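PDB 4IRT: uncharacterized protein from Bacteroides ovatus, which is of unknown function but is a putative neuraminidase, with a BNR repeat-like domain of the beta-propeller clan. Local coordinates for residues S77-G82 with F129-G134; Q182-E187 with M256-G261; N263-T268 with I319-G324. All blocks are in the same frame, centred on the assembly; numbering follows the deposited sequence. Where two conformers were deposited one is given.

Interaction 1: S77-G82 with F129-G134; sequences SMMIDG and FYPLSG
Met79 and Phe129 meet where two successive blades of a beta-propeller pack together, each residue lying on the first strand of its own sheet. The strands run nearly parallel, at 19°, with their short axes 6.8 Å apart. That is too wide for backbone pairing, and side chains do the joining. The apolar part rests on Met79, present as selenomethionine, whose CB lies 3.4 Å from Phe129 CB; the two side chains run antiparallel beyond this point. CG of Met79 stands anti to the backbone N (chi1 -177°), and bends at the next two torsions curl the chain back so that SE comes to 4.0 Å from Pro131 CD, with the side chain lying nearly square to the proline. The ring of Phe129 also meets that of Phe139 and touches His87 and Ser89 on strand 86-90, the neighbour of strand 76-80 in its sheet. With an alanine in place of Phe129 the CB contact could remain, but a gap would probably open between the blades and Ser77 O would lose its aromatic neighbour. The polar part is small. Ser77 OG turns to Pro127 O and Asn25 N, outside the two segments, whereas the carbonyl of the same residue faces the ring: Ser77 O lies in the plane of the Phe129 ring, at its edge, 3.3 Å from CE2.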
ATOM      1  N   SER A  77       1.194   7.174   6.851  1.00  8.27           N
ATOM      2  CA  SER A  77       0.087   6.231   6.796  1.00  8.21           C
ATOM      3  C   SER A  77      -0.895   6.526   7.931  1.00  9.39           C
ATOM      4  O   SER A  77      -0.488   6.729   9.097  1.00 10.06           O
ATOM      5  CB  SER A  77       0.592   4.790   6.948  1.00  8.05           C
ATOM      6  OG  SER A  77       1.220   4.286   5.774  1.00  7.78           O
HETATM    7  N   MSE A  78      -2.184   6.502   7.596  1.00  9.05           N
HETATM    8  CA  MSE A  78      -3.267   6.748   8.546  1.00  9.88           C
HETATM    9  C   MSE A  78      -4.339   5.681   8.491  1.00 10.25           C
HETATM   10  O   MSE A  78      -4.424   4.880   7.530  1.00  9.54           O
HETATM   11  CB  MSE A  78      -3.880   8.120   8.280  1.00  9.68           C
HETATM   12  CG  MSE A  78      -4.964   8.078   7.232  1.00  9.58           C
HETATM   13 SE   MSE A  78      -5.572   9.792   6.507  0.75  9.81          SE
HETATM   14  CE  MSE A  78      -6.033  10.661   8.140  1.00 10.15           C
HETATM   15  N   MSE A  79      -5.180   5.661   9.531  1.00 10.53           N
HETATM   16  CA  MSE A  79      -6.312   4.737   9.625  1.00 10.71           C
HETATM   17  C   MSE A  79      -7.233   5.205  10.715  1.00 10.81           C
HETATM   18  O   MSE A  79      -6.811   5.919  11.615  1.00 12.32           O
HETATM   19  CB  MSE A  79      -5.806   3.328   9.962  1.00 11.01           C
HETATM   20  CG  MSE A  79      -6.857   2.221  10.026  1.00 12.39           C
HETATM   21 SE   MSE A  79      -7.963   2.056   8.425  0.75 11.41          SE
HETATM   22  CE  MSE A  79      -6.600   1.954   7.063  1.00 13.31           C
ATOM     23  N   ILE A  80      -8.503   4.809  10.646  1.00 11.08           N
ATOM     24  CA  ILE A  80      -9.497   5.168  11.654  1.00 11.71           C
ATOM     25  C   ILE A  80      -9.901   3.889  12.378  1.00 12.07           C
ATOM     26  O   ILE A  80     -10.155   2.855  11.742  1.00 12.16           O
ATOM     27  CB  ILE A  80     -10.763   5.786  11.044  1.00 12.67           C
ATOM     28  CG1 ILE A  80     -10.435   6.831   9.952  1.00 13.32           C
ATOM     29  CG2 ILE A  80     -11.646   6.389  12.154  1.00 13.41           C
ATOM     30  CD1 ILE A  80      -9.816   8.106  10.432  1.00 14.24           C
ATOM     31  N   ASP A  81      -9.933   3.943  13.700  1.00 12.74           N
ATOM     32  CA  ASP A  81     -10.350   2.788  14.501  1.00 12.14           C
ATOM     33  C   ASP A  81     -11.873   2.789  14.681  1.00 13.54           C
ATOM     34  O   ASP A  81     -12.562   3.697  14.205  1.00 13.90           O
ATOM     35  CB  ASP A  81      -9.562   2.688  15.832  1.00 12.55           C
ATOM     36  CG  ASP A  81      -9.910   3.794  16.848  1.00 13.46           C
ATOM     37  OD1 ASP A  81     -10.990   4.402  16.756  1.00 13.45           O
ATOM     38  OD2 ASP A  81      -9.068   4.042  17.759  1.00 13.76           O
ATOM     39  N   GLY A  82     -12.389   1.806  15.407  1.00 14.35           N
ATOM     40  CA  GLY A  82     -13.831   1.615  15.535  1.00 14.91           C
ATOM     41  C   GLY A  82     -14.558   2.719  16.278  1.00 16.60           C
ATOM     42  O   GLY A  82     -15.776   2.796  16.203  1.00 18.79           O
ATOM     43  N   PHE A 129      -1.099   0.615   8.333  1.00  9.52           N
ATOM     44  CA  PHE A 129      -2.241   0.278   9.158  1.00  9.71           C
ATOM     45  C   PHE A 129      -3.256  -0.536   8.340  1.00 10.31           C
ATOM     46  O   PHE A 129      -3.431  -0.294   7.149  1.00 10.35           O
ATOM     47  CB  PHE A 129      -2.962   1.529   9.646  1.00 10.53           C
ATOM     48  CG  PHE A 129      -2.213   2.321  10.689  1.00 11.56           C
ATOM     49  CD1 PHE A 129      -2.233   1.943  12.021  1.00 10.98           C
ATOM     50  CD2 PHE A 129      -1.546   3.488  10.339  1.00 11.34           C
ATOM     51  CE1 PHE A 129      -1.545   2.676  12.969  1.00 11.31           C
ATOM     52  CE2 PHE A 129      -0.880   4.226  11.285  1.00 12.03           C
ATOM     53  CZ  PHE A 129      -0.897   3.828  12.611  1.00 11.61           C
ATOM     54  N   TYR A 130      -3.972  -1.439   9.018  1.00 10.46           N
ATOM     55  CA  TYR A 130      -5.087  -2.192   8.446  1.00 10.61           C
ATOM     56  C   TYR A 130      -6.141  -2.340   9.514  1.00 11.66           C
ATOM     57  O   TYR A 130      -5.824  -2.601  10.690  1.00 10.91           O
ATOM     58  CB  TYR A 130      -4.635  -3.579   7.954  1.00 10.13           C
ATOM     59  CG  TYR A 130      -3.448  -3.512   7.029  1.00 10.67           C
ATOM     60  CD1 TYR A 130      -3.617  -3.320   5.665  1.00 11.39           C
ATOM     61  CD2 TYR A 130      -2.136  -3.576   7.532  1.00 10.56           C
ATOM     62  CE1 TYR A 130      -2.537  -3.221   4.814  1.00 12.78           C
ATOM     63  CE2 TYR A 130      -1.050  -3.455   6.691  1.00 10.81           C
ATOM     64  CZ  TYR A 130      -1.251  -3.276   5.337  1.00 11.27           C
ATOM     65  OH  TYR A 130      -0.189  -3.154   4.496  1.00 13.79           O
ATOM     66  N   PRO A 131      -7.420  -2.201   9.128  1.00 12.29           N
ATOM     67  CA  PRO A 131      -8.486  -2.381  10.093  1.00 13.61           C
ATOM     68  C   PRO A 131      -8.872  -3.850  10.249  1.00 14.34           C
ATOM     69  O   PRO A 131      -8.922  -4.581   9.263  1.00 17.80           O
ATOM     70  CB  PRO A 131      -9.640  -1.603   9.455  1.00 14.60           C
ATOM     71  CG  PRO A 131      -9.456  -1.880   8.021  1.00 15.77           C
ATOM     72  CD  PRO A 131      -7.955  -1.934   7.785  1.00 14.16           C
ATOM     73  N   LEU A 132      -9.165  -4.260  11.476  1.00 13.71           N
ATOM     74  CA  LEU A 132      -9.537  -5.628  11.789  1.00 14.19           C
ATOM     75  C   LEU A 132     -11.016  -5.623  12.125  1.00 17.38           C
ATOM     76  O   LEU A 132     -11.586  -4.571  12.438  1.00 18.41           O
ATOM     77  CB  LEU A 132      -8.762  -6.132  13.005  1.00 13.22           C
ATOM     78  CG  LEU A 132      -7.239  -6.202  12.814  1.00 12.35           C
ATOM     79  CD1 LEU A 132      -6.607  -6.659  14.120  1.00 13.83           C
ATOM     80  CD2 LEU A 132      -6.887  -7.143  11.665  1.00 11.37           C
ATOM     81  N   SER A 133     -11.628  -6.798  12.078  1.00 19.37           N
ATOM     82  CA  SER A 133     -13.039  -6.921  12.457  1.00 23.77           C
ATOM     83  C   SER A 133     -13.247  -6.442  13.885  1.00 24.32           C
ATOM     84  O   SER A 133     -12.403  -6.663  14.740  1.00 28.38           O
ATOM     85  CB  SER A 133     -13.511  -8.369  12.307  1.00 29.21           C
ATOM     86  OG  SER A 133     -13.814  -8.595  10.953  1.00 34.98           O
ATOM     87  N   GLY A 134     -14.337  -5.720  14.110  1.00 23.07           N
ATOM     88  CA  GLY A 134     -14.698  -5.260  15.434  1.00 22.71           C
ATOM     89  C   GLY A 134     -14.124  -3.923  15.878  1.00 20.22           C
ATOM     90  O   GLY A 134     -14.341  -3.514  17.006  1.00 22.20           O
TER

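Interaction 2: Q182-E187 with M256-G261; sequences QLYVDE and MSADAG
Tyr184 lays its ring over the backbone of Ser257, whose CA sits 3.8 Å from the ring centroid and 15° off the normal, a CH-pi contact over the face. Ser257 OG shares that face, 3.4 Å from Tyr184 CZ and displaced toward the rim. A chi1 of -172°, with CG opposite the backbone N, swings the Tyr184 ring over the other strand, where CD2 also rests against the methyl of Ala258. Lys375, from helix 371-377, makes a cation-pi contact with the same ring.

On one flank of the tyrosine, Met256, a selenomethionine, packs its CG against the carbonyl of Leu183 and brings SE to 3.5 Å from Gln182 O. On the other, Asp186 offers CB to Ala258 CB, 3.7 Å away, while its carboxylate turns back to His192 in its own sheet.

The two strands, first in neighbouring propeller blades, run in nearly the same direction, 24° apart, and are bridged by water instead of direct backbone bonds. Water 1 donates to Leu183 O and accepts from Met256 N at 3.0 Å. Water 2 lies in the plane of the tyrosine ring, at its edge, with Tyr184 OH at 2.6 Å; Glu187 OE2 and Ala258 O are also within bonding range, although the water has too few protons for every acceptor around it. Water 3 accepts from Glu187 N at 2.8 Å and can donate to Asp259 O, though, as with water 2, its acceptors outnumber its protons. Glu187 OE2 is held besides by a salt bridge to Arg378. The seam therefore combines an aromatic overlap with bound water, which lets backbone groups too far apart to pair be satisfied across the gap.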
ATOM      1  N   GLN A 182       3.319  -6.885   1.228  1.00 10.04           N
ATOM      2  CA  GLN A 182       2.064  -6.124   1.216  1.00 10.24           C
ATOM      3  C   GLN A 182       0.950  -6.981   1.798  1.00 10.27           C
ATOM      4  O   GLN A 182       1.036  -8.221   1.793  1.00  9.73           O
ATOM      5  CB  GLN A 182       1.696  -5.641  -0.216  1.00 10.41           C
ATOM      6  CG  GLN A 182       1.689  -6.743  -1.292  1.00 10.69           C
ATOM      7  CD  GLN A 182       3.036  -6.998  -1.933  1.00 11.90           C
ATOM      8  OE1 GLN A 182       3.899  -6.112  -2.005  1.00 13.43           O
ATOM      9  NE2 GLN A 182       3.239  -8.240  -2.401  1.00 11.92           N
ATOM     10  N   LEU A 183      -0.051  -6.325   2.371  1.00  9.71           N
ATOM     11  CA  LEU A 183      -1.135  -6.996   3.069  1.00 10.45           C
ATOM     12  C   LEU A 183      -2.456  -6.389   2.689  1.00 11.26           C
ATOM     13  O   LEU A 183      -2.510  -5.313   2.092  1.00  9.22           O
ATOM     14  CB  LEU A 183      -0.994  -6.900   4.597  1.00 10.62           C
ATOM     15  CG  LEU A 183       0.291  -7.456   5.178  1.00  9.85           C
ATOM     16  CD1 LEU A 183       1.363  -6.393   5.261  1.00  9.52           C
ATOM     17  CD2 LEU A 183       0.134  -8.035   6.557  1.00 11.21           C
ATOM     18  N   TYR A 184      -3.503  -7.089   3.079  1.00 11.75           N
ATOM     19  CA  TYR A 184      -4.867  -6.629   2.917  1.00 10.73           C
ATOM     20  C   TYR A 184      -5.748  -7.391   3.888  1.00 12.89           C
ATOM     21  O   TYR A 184      -5.567  -8.599   4.074  1.00 13.26           O
ATOM     22  CB  TYR A 184      -5.338  -6.882   1.501  1.00 10.85           C
ATOM     23  CG  TYR A 184      -6.673  -6.282   1.128  1.00 11.31           C
ATOM     24  CD1 TYR A 184      -6.756  -4.944   0.755  1.00 11.36           C
ATOM     25  CD2 TYR A 184      -7.838  -7.061   1.066  1.00 10.78           C
ATOM     26  CE1 TYR A 184      -7.966  -4.368   0.380  1.00 11.60           C
ATOM     27  CE2 TYR A 184      -9.059  -6.495   0.684  1.00 12.39           C
ATOM     28  CZ  TYR A 184      -9.100  -5.130   0.319  1.00 11.08           C
ATOM     29  OH  TYR A 184     -10.273  -4.527  -0.074  1.00 12.66           O
ATOM     30  N   VAL A 185      -6.701  -6.702   4.515  1.00 10.94           N
ATOM     31  CA  VAL A 185      -7.647  -7.393   5.388  1.00 11.90           C
ATOM     32  C   VAL A 185      -8.960  -7.436   4.644  1.00 12.03           C
ATOM     33  O   VAL A 185      -9.508  -6.379   4.283  1.00 12.16           O
ATOM     34  CB  VAL A 185      -7.796  -6.680   6.738  1.00 12.24           C
ATOM     35  CG1 VAL A 185      -8.838  -7.385   7.597  1.00 14.63           C
ATOM     36  CG2 VAL A 185      -6.442  -6.638   7.436  1.00 12.49           C
ATOM     37  N   ASP A 186      -9.441  -8.643   4.363  1.00 12.49           N
ATOM     38  CA  ASP A 186     -10.599  -8.779   3.491  1.00 12.38           C
ATOM     39  C   ASP A 186     -11.902  -8.490   4.223  1.00 13.53           C
ATOM     40  O   ASP A 186     -11.914  -8.138   5.405  1.00 12.86           O
ATOM     41  CB  ASP A 186     -10.610 -10.114   2.728  1.00 12.74           C
ATOM     42  CG  ASP A 186     -10.858 -11.328   3.611  1.00 13.00           C
ATOM     43  OD1 ASP A 186     -11.402 -11.191   4.730  1.00 15.59           O
ATOM     44  OD2 ASP A 186     -10.535 -12.453   3.160  1.00 13.58           O
ATOM     45  N   GLU A 187     -13.000  -8.587   3.497  1.00 14.03           N
ATOM     46  CA  GLU A 187     -14.303  -8.228   4.064  1.00 15.81           C
ATOM     47  C   GLU A 187     -14.807  -9.220   5.114  1.00 16.67           C
ATOM     48  O   GLU A 187     -15.815  -8.964   5.775  1.00 20.96           O
ATOM     49  CB  GLU A 187     -15.313  -7.974   2.941  1.00 15.26           C
ATOM     50  CG  GLU A 187     -14.921  -6.718   2.196  1.00 14.74           C
ATOM     51  CD  GLU A 187     -15.471  -6.594   0.781  1.00 15.96           C
ATOM     52  OE1 GLU A 187     -16.526  -7.176   0.500  1.00 15.15           O
ATOM     53  OE2 GLU A 187     -14.854  -5.871  -0.049  1.00 17.80           O
HETATM   54  N   MSE A 256      -1.866  -5.569  -2.690  1.00  9.18           N
HETATM   55  CA  MSE A 256      -2.751  -6.724  -2.883  1.00  8.96           C
HETATM   56  C   MSE A 256      -4.156  -6.441  -2.395  1.00  9.97           C
HETATM   57  O   MSE A 256      -4.428  -5.469  -1.673  1.00 10.39           O
HETATM   58  CB  MSE A 256      -2.143  -7.967  -2.208  1.00  8.32           C
HETATM   59  CG  MSE A 256      -2.219  -7.906  -0.715  1.00  8.31           C
HETATM   60 SE   MSE A 256      -1.619  -9.623   0.051  0.75  8.75          SE
HETATM   61  CE  MSE A 256      -2.657 -10.900  -0.951  1.00 10.42           C
ATOM     62  N   SER A 257      -5.072  -7.287  -2.827  1.00 10.41           N
ATOM     63  CA  SER A 257      -6.458  -7.164  -2.440  1.00 10.72           C
ATOM     64  C   SER A 257      -7.068  -8.566  -2.324  1.00 11.13           C
ATOM     65  O   SER A 257      -6.378  -9.579  -2.436  1.00 10.86           O
ATOM     66  CB  SER A 257      -7.229  -6.317  -3.455  1.00 10.52           C
ATOM     67  OG  SER A 257      -8.411  -5.743  -2.905  1.00 11.05           O
ATOM     68  N   ALA A 258      -8.369  -8.589  -2.084  1.00 10.66           N
ATOM     69  CA  ALA A 258      -9.129  -9.805  -2.026  1.00 11.90           C
ATOM     70  C   ALA A 258     -10.566  -9.508  -2.441  1.00 13.59           C
ATOM     71  O   ALA A 258     -11.047  -8.373  -2.330  1.00 13.39           O
ATOM     72  CB  ALA A 258      -9.108 -10.369  -0.627  1.00 12.58           C
ATOM     73  N   ASP A 259     -11.252 -10.532  -2.949  1.00 14.25           N
ATOM     74  CA  ASP A 259     -12.663 -10.389  -3.198  1.00 14.33           C
ATOM     75  C   ASP A 259     -13.446 -10.683  -1.911  1.00 15.20           C
ATOM     76  O   ASP A 259     -12.881 -11.035  -0.862  1.00 14.80           O
ATOM     77  CB  ASP A 259     -13.110 -11.249  -4.410  1.00 14.70           C
ATOM     78  CG  ASP A 259     -12.885 -12.744  -4.201  1.00 15.93           C
ATOM     79  OD1 ASP A 259     -12.845 -13.186  -3.026  1.00 14.84           O
ATOM     80  OD2 ASP A 259     -12.759 -13.467  -5.229  1.00 18.43           O
ATOM     81  N   ALA A 260     -14.766 -10.511  -1.997  1.00 17.45           N
ATOM     82  CA  ALA A 260     -15.660 -10.706  -0.852  1.00 18.64           C
ATOM     83  C   ALA A 260     -15.574 -12.128  -0.286  1.00 19.15           C
ATOM     84  O   ALA A 260     -15.726 -12.325   0.925  1.00 19.83           O
ATOM     85  CB  ALA A 260     -17.099 -10.409  -1.256  1.00 18.84           C
ATOM     86  N   GLY A 261     -15.353 -13.095  -1.172  1.00 17.55           N
ATOM     87  CA  GLY A 261     -15.191 -14.507  -0.814  1.00 17.61           C
ATOM     88  C   GLY A 261     -13.866 -14.842  -0.153  1.00 16.35           C
ATOM     89  O   GLY A 261     -13.684 -15.939   0.339  1.00 15.99           O
TER
HETATM   90  O   HOH W   1      -1.886  -3.895  -0.209  1.00 11.89           O
HETATM   91  O   HOH W   2     -12.228  -6.056  -0.669  1.00 17.94           O
HETATM   92  O   HOH W   3     -12.625  -8.658   0.693  1.00 13.71           O

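Interaction 3: N263-T268 with I319-G324; sequences NPYIAT and IVVEGG
Ile319 begins the contact by pushing its CD1 methyl against Tyr265 CB, at 3.5 Å, across a seam between blades of the beta-propeller. Strand 264-271 is the second of its sheet and strand 318-322 the first of the next, and the two short segments run roughly antiparallel, at 149°, with axes 8.3 Å apart. At such a separation the strands belong to different sheets and touch through side chains. With CG1 of Ile319 placed between the backbone N and the carbonyl carbon (chi1 48°), the two branches part: CD1 reaches the tyrosine, while CG2 meets the methyl of Ala267 at 3.8 Å. Ile282 and Tyr328, one from each sheet, also touch this isoleucine.

Val320, next along, points away, and the alternation of a beta strand then returns Val321 to the interface, where it straddles the face of the Tyr265 ring. Its CG2 stands 3.9 Å from the ring centroid, only 14° off the normal, in a CH-pi contact, and its CG1 lies farther out, 3.7 Å from Tyr265 CZ. The valine is set roughly perpendicular to the tyrosine, and both methyls are used, one near the root of the ring and one near its hydroxyl end. Trp284 meets the same ring with its plane almost parallel.

Past Glu322, which points away in the same alternation, Gly324 was deposited in two conformers, so its approach to the tyrosine hydroxyl is tentative. Tyr265 OH also makes a weak hydrogen bond with Asp259 OD2, in the loop after strand 255-258.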
ATOM      1  N   ASN A 263     -10.711 -14.695  -1.679  1.00 13.78           N
ATOM      2  CA  ASN A 263      -9.643 -15.049  -2.631  1.00 14.63           C
ATOM      3  C   ASN A 263      -8.663 -13.866  -2.843  1.00 13.93           C
ATOM      4  O   ASN A 263      -9.112 -12.736  -3.049  1.00 14.08           O
ATOM      5  CB  ASN A 263     -10.231 -15.464  -3.969  1.00 15.47           C
ATOM      6  CG  ASN A 263     -10.995 -16.774  -3.872  1.00 21.62           C
ATOM      7  OD1 ASN A 263     -10.592 -17.707  -3.167  1.00 24.75           O
ATOM      8  ND2 ASN A 263     -12.109 -16.816  -4.523  1.00 23.28           N
ATOM      9  N   PRO A 264      -7.334 -14.131  -2.771  1.00 12.76           N
ATOM     10  CA  PRO A 264      -6.321 -13.061  -2.837  1.00 12.23           C
ATOM     11  C   PRO A 264      -5.918 -12.733  -4.255  1.00 12.40           C
ATOM     12  O   PRO A 264      -5.827 -13.637  -5.094  1.00 12.30           O
ATOM     13  CB  PRO A 264      -5.107 -13.656  -2.112  1.00 11.16           C
ATOM     14  CG  PRO A 264      -5.244 -15.157  -2.397  1.00 12.01           C
ATOM     15  CD  PRO A 264      -6.741 -15.404  -2.325  1.00 12.82           C
ATOM     16  N   TYR A 265      -5.622 -11.454  -4.475  1.00 11.95           N
ATOM     17  CA  TYR A 265      -5.179 -10.915  -5.745  1.00 11.04           C
ATOM     18  C   TYR A 265      -3.955 -10.043  -5.493  1.00 10.66           C
ATOM     19  O   TYR A 265      -3.974  -9.229  -4.582  1.00 10.33           O
ATOM     20  CB  TYR A 265      -6.245 -10.035  -6.372  1.00 12.65           C
ATOM     21  CG  TYR A 265      -7.472 -10.775  -6.804  1.00 13.07           C
ATOM     22  CD1 TYR A 265      -8.385 -11.200  -5.866  1.00 15.38           C
ATOM     23  CD2 TYR A 265      -7.713 -11.048  -8.134  1.00 14.55           C
ATOM     24  CE1 TYR A 265      -9.532 -11.883  -6.246  1.00 18.11           C
ATOM     25  CE2 TYR A 265      -8.849 -11.741  -8.530  1.00 17.28           C
ATOM     26  CZ  TYR A 265      -9.752 -12.160  -7.578  1.00 19.90           C
ATOM     27  OH  TYR A 265     -10.901 -12.843  -7.926  1.00 28.36           O
ATOM     28  N   ILE A 266      -2.893 -10.228  -6.285  1.00 10.16           N
ATOM     29  CA  ILE A 266      -1.627  -9.486  -6.085  1.00  9.81           C
ATOM     30  C   ILE A 266      -1.256  -8.768  -7.380  1.00  9.99           C
ATOM     31  O   ILE A 266      -1.233  -9.392  -8.414  1.00 10.10           O
ATOM     32  CB  ILE A 266      -0.487 -10.438  -5.701  1.00 10.13           C
ATOM     33  CG1 ILE A 266      -0.852 -11.217  -4.437  1.00 10.50           C
ATOM     34  CG2 ILE A 266       0.824  -9.657  -5.555  1.00 10.45           C
ATOM     35  CD1 ILE A 266      -0.122 -12.544  -4.209  1.00 11.05           C
ATOM     36  N   ALA A 267      -0.983  -7.468  -7.306  1.00  9.27           N
ATOM     37  CA  ALA A 267      -0.658  -6.655  -8.486  1.00  9.55           C
ATOM     38  C   ALA A 267       0.804  -6.237  -8.462  1.00  9.19           C
ATOM     39  O   ALA A 267       1.313  -5.733  -7.454  1.00 10.04           O
ATOM     40  CB  ALA A 267      -1.550  -5.432  -8.550  1.00  9.57           C
ATOM     41  N   THR A 268       1.493  -6.481  -9.566  1.00  9.00           N
ATOM     42  CA  THR A 268       2.903  -6.200  -9.660  1.00  8.68           C
ATOM     43  C   THR A 268       3.318  -6.146 -11.119  1.00  8.71           C
ATOM     44  O   THR A 268       2.462  -5.993 -12.014  1.00  8.91           O
ATOM     45  CB  THR A 268       3.769  -7.214  -8.834  1.00  9.11           C
ATOM     46  OG1 THR A 268       5.122  -6.781  -8.822  1.00  9.45           O
ATOM     47  CG2 THR A 268       3.710  -8.639  -9.433  1.00  9.96           C
ATOM     48  N   ILE A 319      -5.174  -2.333  -7.053  1.00  9.49           N
ATOM     49  CA  ILE A 319      -6.324  -3.023  -7.622  1.00  9.79           C
ATOM     50  C   ILE A 319      -7.497  -3.018  -6.649  1.00 10.07           C
ATOM     51  O   ILE A 319      -7.323  -3.022  -5.414  1.00 10.22           O
ATOM     52  CB  ILE A 319      -6.023  -4.500  -7.963  1.00 10.34           C
ATOM     53  CG1 ILE A 319      -5.330  -5.217  -6.784  1.00 10.52           C
ATOM     54  CG2 ILE A 319      -5.203  -4.626  -9.230  1.00 12.16           C
ATOM     55  CD1 ILE A 319      -5.236  -6.724  -6.977  1.00 11.32           C
ATOM     56  N   VAL A 320      -8.697  -3.040  -7.208  1.00 10.45           N
ATOM     57  CA  VAL A 320      -9.869  -3.478  -6.441  1.00 12.66           C
ATOM     58  C   VAL A 320     -10.595  -4.531  -7.270  1.00 12.17           C
ATOM     59  O   VAL A 320     -10.511  -4.531  -8.504  1.00 11.48           O
ATOM     60  CB  VAL A 320     -10.802  -2.326  -6.029  1.00 12.70           C
ATOM     61  CG1 VAL A 320     -10.074  -1.380  -5.063  1.00 13.39           C
ATOM     62  CG2 VAL A 320     -11.377  -1.590  -7.235  1.00 13.50           C
ATOM     63  N   VAL A 321     -11.261  -5.440  -6.564  1.00 12.45           N
ATOM     64  CA  VAL A 321     -11.925  -6.563  -7.181  1.00 15.16           C
ATOM     65  C   VAL A 321     -13.389  -6.656  -6.722  1.00 17.94           C
ATOM     66  O   VAL A 321     -13.716  -6.386  -5.557  1.00 19.40           O
ATOM     67  CB  VAL A 321     -11.189  -7.867  -6.859  1.00 18.02           C
ATOM     68  CG1 VAL A 321     -11.776  -9.058  -7.627  1.00 21.42           C
ATOM     69  CG2 VAL A 321      -9.713  -7.724  -7.175  1.00 16.70           C
ATOM     70  N   GLU A 322     -14.247  -7.049  -7.663  1.00 18.08           N
ATOM     71  CA  GLU A 322     -15.662  -7.300  -7.401  0.50 19.58           C
ATOM     72  C   GLU A 322     -16.022  -8.617  -8.090  1.00 20.57           C
ATOM     73  O   GLU A 322     -16.265  -8.656  -9.303  1.00 19.36           O
ATOM     74  CB  GLU A 322     -16.494  -6.137  -7.952  0.50 22.58           C
ATOM     75  CG  GLU A 322     -17.990  -6.393  -8.156  0.50 28.38           C
ATOM     76  CD  GLU A 322     -18.712  -6.754  -6.878  0.50 27.86           C
ATOM     77  OE1 GLU A 322     -18.724  -7.945  -6.519  0.50 27.92           O
ATOM     78  OE2 GLU A 322     -19.286  -5.838  -6.252  0.50 29.06           O
ATOM     79  N   GLY A 323     -15.995  -9.723  -7.356  0.50 19.74           N
ATOM     80  CA  GLY A 323     -16.404 -11.024  -7.915  0.50 20.99           C
ATOM     81  C   GLY A 323     -15.755 -11.417  -9.237  0.50 20.88           C
ATOM     82  O   GLY A 323     -16.436 -11.786 -10.196  0.50 23.26           O
ATOM     83  N   GLY A 324     -14.428 -11.344  -9.290  0.50 19.41           N
ATOM     84  CA  GLY A 324     -13.699 -11.665 -10.507  0.50 19.40           C
ATOM     85  C   GLY A 324     -13.449 -10.464 -11.420  0.50 18.06           C
ATOM     86  O   GLY A 324     -12.557 -10.503 -12.255  0.50 18.25           O
TER

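In the fold
From the N terminus, interaction 1 closes first: 129-134 returns beside 77-82 after 46 residues, joining the sheets begun by strands 76-80 and 124-131. Interaction 2 follows after a longer excursion of 68 residues, joining the sheets begun by 178-185 and 255-258. In interaction 3, 319-324 returns to 263-268 after 50 residues, tying the sheet of strand 264-271 to that begun by 318-322. The loops are in series, neither nested nor crossed, as expected when a propeller is built blade after blade. Interactions 1 and 2 touch where Tyr130 and Pro131 pack on Leu183 and Val185. Interactions 2 and 3 share a sheet, Ser257 N probably bonding to Tyr265 O.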